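Local coordinates for Sn-glycerol-3-phosphate ABC transporter substrate-binding protein UspB (Mycobacterium tuberculosis, PDB 4MFI) that serves as the substrate-binding subunit of an ABC importer and probably captures glycerophosphocholine for delivery to the membrane transporter, at residues A[392-397]-A[418-423]. Sequence-based numbering, arbitrary orientation.
Sequences DRIISA and KRLQVI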
ATOM      1  N   ASP A 392     -10.970  -0.787  -6.521  1.00  5.59           N
ATOM      2  CA  ASP A 392     -10.800  -0.401  -5.128  1.00  5.89           C
ATOM      3  C   ASP A 392     -12.005   0.357  -4.590  1.00  5.47           C
ATOM      4  O   ASP A 392     -12.470   0.086  -3.486  1.00  5.80           O
ATOM      5  CB  ASP A 392      -9.530   0.432  -4.942  1.00  7.61           C
ATOM      6  CG  ASP A 392      -9.552   1.729  -5.724  1.00  8.75           C
ATOM      7  OD1 ASP A 392      -9.925   1.704  -6.917  1.00  8.82           O
ATOM      8  OD2 ASP A 392      -9.201   2.784  -5.143  1.00 10.53           O
ATOM      9  N   ARG A 393     -12.528   1.289  -5.384  1.00  4.84           N
ATOM     10  CA  ARG A 393     -13.616   2.145  -4.934  1.00  4.23           C
ATOM     11  C   ARG A 393     -14.953   1.402  -4.900  1.00  4.05           C
ATOM     12  O   ARG A 393     -15.768   1.594  -3.989  1.00  6.13           O
ATOM     13  CB  ARG A 393     -13.718   3.381  -5.834  1.00  5.33           C
ATOM     14  CG  ARG A 393     -12.421   4.206  -5.941  1.00  7.18           C
ATOM     15  CD  ARG A 393     -11.950   4.764  -4.605  1.00  9.91           C
ATOM     16  NE  ARG A 393     -13.014   5.475  -3.895  1.00 11.76           N
ATOM     17  CZ  ARG A 393     -12.839   6.137  -2.755  1.00 17.23           C
ATOM     18  NH1 ARG A 393     -11.635   6.197  -2.196  1.00 18.14           N
ATOM     19  NH2 ARG A 393     -13.866   6.742  -2.169  1.00 19.38           N
ATOM     20  N   ILE A 394     -15.177   0.566  -5.905  1.00  5.35           N
ATOM     21  CA  ILE A 394     -16.419  -0.195  -5.999  1.00  5.14           C
ATOM     22  C   ILE A 394     -16.484  -1.274  -4.909  1.00  5.60           C
ATOM     23  O   ILE A 394     -17.506  -1.438  -4.237  1.00  6.40           O
ATOM     24  CB  ILE A 394     -16.573  -0.811  -7.409  1.00  6.03           C
ATOM     25  CG1 ILE A 394     -16.700   0.307  -8.453  1.00  7.49           C
ATOM     26  CG2 ILE A 394     -17.755  -1.769  -7.467  1.00  8.96           C
ATOM     27  CD1 ILE A 394     -16.593  -0.176  -9.892  1.00 10.33           C
ATOM     28  N   ILE A 395     -15.390  -2.004  -4.709  1.00  4.17           N
ATOM     29  CA  ILE A 395     -15.344  -2.976  -3.617  1.00  4.66           C
ATOM     30  C   ILE A 395     -15.486  -2.285  -2.254  1.00  4.88           C
ATOM     31  O   ILE A 395     -16.229  -2.756  -1.383  1.00  5.83           O
ATOM     32  CB  ILE A 395     -14.066  -3.834  -3.684  1.00  4.58           C
ATOM     33  CG1 ILE A 395     -14.095  -4.701  -4.953  1.00  6.08           C
ATOM     34  CG2 ILE A 395     -13.932  -4.705  -2.442  1.00  6.90           C
ATOM     35  CD1 ILE A 395     -12.763  -5.374  -5.296  1.00  7.41           C
ATOM     36  N   SER A 396     -14.796  -1.163  -2.068  1.00  4.96           N
ATOM     37  CA  SER A 396     -14.914  -0.419  -0.816  1.00  5.25           C
ATOM     38  C   SER A 396     -16.337   0.036  -0.553  1.00  5.60           C
ATOM     39  O   SER A 396     -16.799  -0.026   0.588  1.00  6.61           O
ATOM     40  CB  SER A 396     -13.992   0.796  -0.790  1.00  6.54           C
ATOM     41  OG  SER A 396     -12.653   0.409  -0.569  1.00  6.33           O
ATOM     42  N   ALA A 397     -17.027   0.514  -1.588  1.00  5.32           N
ATOM     43  CA  ALA A 397     -18.400   0.965  -1.398  1.00  6.49           C
ATOM     44  C   ALA A 397     -19.288  -0.187  -0.947  1.00  6.52           C
ATOM     45  O   ALA A 397     -20.159  -0.012  -0.097  1.00  8.17           O
ATOM     46  CB  ALA A 397     -18.944   1.599  -2.675  1.00  8.13           C
ATOM     47  N   LYS A 418     -20.703  -8.647 -10.769  1.00  6.00           N
ATOM     48  CA  LYS A 418     -21.274  -8.409 -12.095  1.00  6.16           C
ATOM     49  C   LYS A 418     -20.803  -7.076 -12.674  1.00  5.76           C
ATOM     50  O   LYS A 418     -20.442  -6.987 -13.852  1.00  7.92           O
ATOM     51  CB  LYS A 418     -22.806  -8.452 -12.040  1.00  8.46           C
ATOM     52  CG  LYS A 418     -23.377  -9.838 -11.808  1.00 12.43           C
ATOM     53  CD  LYS A 418     -24.892  -9.800 -11.632  1.00 17.30           C
ATOM     54  CE  LYS A 418     -25.500 -11.194 -11.743  1.00 23.08           C
ATOM     55  NZ  LYS A 418     -24.845 -12.191 -10.855  1.00 30.34           N
ATOM     56  N   ARG A 419     -20.788  -6.038 -11.844  1.00  5.69           N
ATOM     57  CA  ARG A 419     -20.334  -4.723 -12.296  1.00  5.37           C
ATOM     58  C   ARG A 419     -18.854  -4.722 -12.650  1.00  5.04           C
ATOM     59  O   ARG A 419     -18.446  -4.141 -13.661  1.00  6.90           O
ATOM     60  CB  ARG A 419     -20.652  -3.658 -11.242  1.00  7.32           C
ATOM     61  CG  ARG A 419     -22.163  -3.406 -11.155  1.00  8.96           C
ATOM     62  CD  ARG A 419     -22.567  -2.674  -9.918  1.00 11.57           C
ATOM     63  NE  ARG A 419     -21.887  -1.397  -9.793  1.00 14.97           N
ATOM     64  CZ  ARG A 419     -21.480  -0.896  -8.634  1.00 21.36           C
ATOM     65  NH1 ARG A 419     -20.865   0.272  -8.601  1.00 23.75           N
ATOM     66  NH2 ARG A 419     -21.679  -1.575  -7.507  1.00 24.23           N
ATOM     67  N   LEU A 420     -18.055  -5.368 -11.812  1.00  5.59           N
ATOM     68  CA  LEU A 420     -16.616  -5.459 -12.053  1.00  5.95           C
ATOM     69  C   LEU A 420     -16.306  -6.259 -13.317  1.00  5.04           C
ATOM     70  O   LEU A 420     -15.375  -5.930 -14.055  1.00  5.78           O
ATOM     71  CB  LEU A 420     -15.906  -6.090 -10.853  1.00  5.86           C
ATOM     72  CG  LEU A 420     -15.915  -5.293  -9.542  1.00  7.40           C
ATOM     73  CD1 LEU A 420     -15.157  -6.069  -8.468  1.00 10.19           C
ATOM     74  CD2 LEU A 420     -15.320  -3.908  -9.722  1.00 11.20           C
ATOM     75  N   GLN A 421     -17.079  -7.316 -13.569  1.00  5.06           N
ATOM     76  CA  GLN A 421     -16.862  -8.143 -14.753  1.00  5.33           C
ATOM     77  C   GLN A 421     -17.073  -7.320 -16.023  1.00  4.69           C
ATOM     78  O   GLN A 421     -16.275  -7.390 -16.962  1.00  5.79           O
ATOM     79  CB  GLN A 421     -17.803  -9.352 -14.753  1.00  5.78           C
ATOM     80  CG  GLN A 421     -17.463 -10.361 -15.841  1.00  5.44           C
ATOM     81  CD  GLN A 421     -16.181 -11.091 -15.542  1.00  7.03           C
ATOM     82  OE1 GLN A 421     -16.060 -11.738 -14.502  1.00  9.18           O
ATOM     83  NE2 GLN A 421     -15.210 -10.992 -16.447  1.00  8.71           N
ATOM     84  N   VAL A 422     -18.147  -6.534 -16.044  1.00  5.10           N
ATOM     85  CA  VAL A 422     -18.435  -5.674 -17.186  1.00  5.99           C
ATOM     86  C   VAL A 422     -17.308  -4.663 -17.413  1.00  4.17           C
ATOM     87  O   VAL A 422     -16.839  -4.489 -18.539  1.00  6.40           O
ATOM     88  CB  VAL A 422     -19.793  -4.968 -17.016  1.00  6.62           C
ATOM     89  CG1 VAL A 422     -19.971  -3.871 -18.053  1.00  8.59           C
ATOM     90  CG2 VAL A 422     -20.922  -5.977 -17.123  1.00  9.93           C
ATOM     91  N   ILE A 423     -16.844  -4.024 -16.341  1.00  4.61           N
ATOM     92  CA  ILE A 423     -15.769  -3.038 -16.468  1.00  4.62           C
ATOM     93  C   ILE A 423     -14.467  -3.694 -16.938  1.00  5.23           C
ATOM     94  O   ILE A 423     -13.792  -3.187 -17.832  1.00  5.49           O
ATOM     95  CB  ILE A 423     -15.548  -2.273 -15.143  1.00  5.10           C
ATOM     96  CG1 ILE A 423     -16.744  -1.354 -14.864  1.00  5.41           C
ATOM     97  CG2 ILE A 423     -14.254  -1.440 -15.197  1.00  8.26           C
ATOM     98  CD1 ILE A 423     -16.786  -0.821 -13.449  1.00  7.55           C
TER
HETATM   99  O   HOH W   1     -20.294  -1.007  -4.844  1.00 13.86           O
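Arg419 lays the face of its guanidinium over the CG2 methyl of Ile394, with NH1 3.9 Å from that carbon. Its chain bends at chi3 (57°), which brings the flat group back across the gap to helix 391-405 while the aliphatic part stays close to its own helix, 409-427. In the plane of the guanidinium, at its edge, a water accepts from Arg419 NH2 at 3.1 Å and donates to the carbonyl oxygen of Ile394, so the same residue is met twice, at a methyl and through a solvent bridge. One residue on, Leu420 lies level with Ile394 and splits its branches between two isoleucines. The side chains of Leu420 and Ile394 slide past each other in opposite directions, bringing CD2 of Leu420 within 3.9 Å of Ile394 CD1, whereas CD1 of Leu420 meets CG1 of Ile395, whose side chain crosses that of Leu420 at about a right angle. Leu227, Leu229 and Leu388 also touch Leu420, extending this apolar patch beyond the two helices. A turn later Ile423 reaches toward Ile394 tip to tip, CD1 to CD1 at 3.6 Å. Ile394 holds CG1 anti to its carbonyl carbon (chi1 -64°) and continues in an extended chain, which carries that terminal methyl out to both Ile423 and Leu420. The segment axes run nearly antiparallel (172°) and stay 10.9 Å apart at their closest, a spacing bridged by the branched side chains of Ile394, Leu420 and Ile423, with Arg419 reaching across beside them. Helices 391-405 and 409-427, the last two of this periplasmic-binding-protein family member, thus pack as a helical hairpin closed by a short connection. No direct hydrogen bond links the segments; cohesion therefore rests on branched aliphatic contacts, with the arginine and its water adding a polar margin where the apolar surface gives way to solvent.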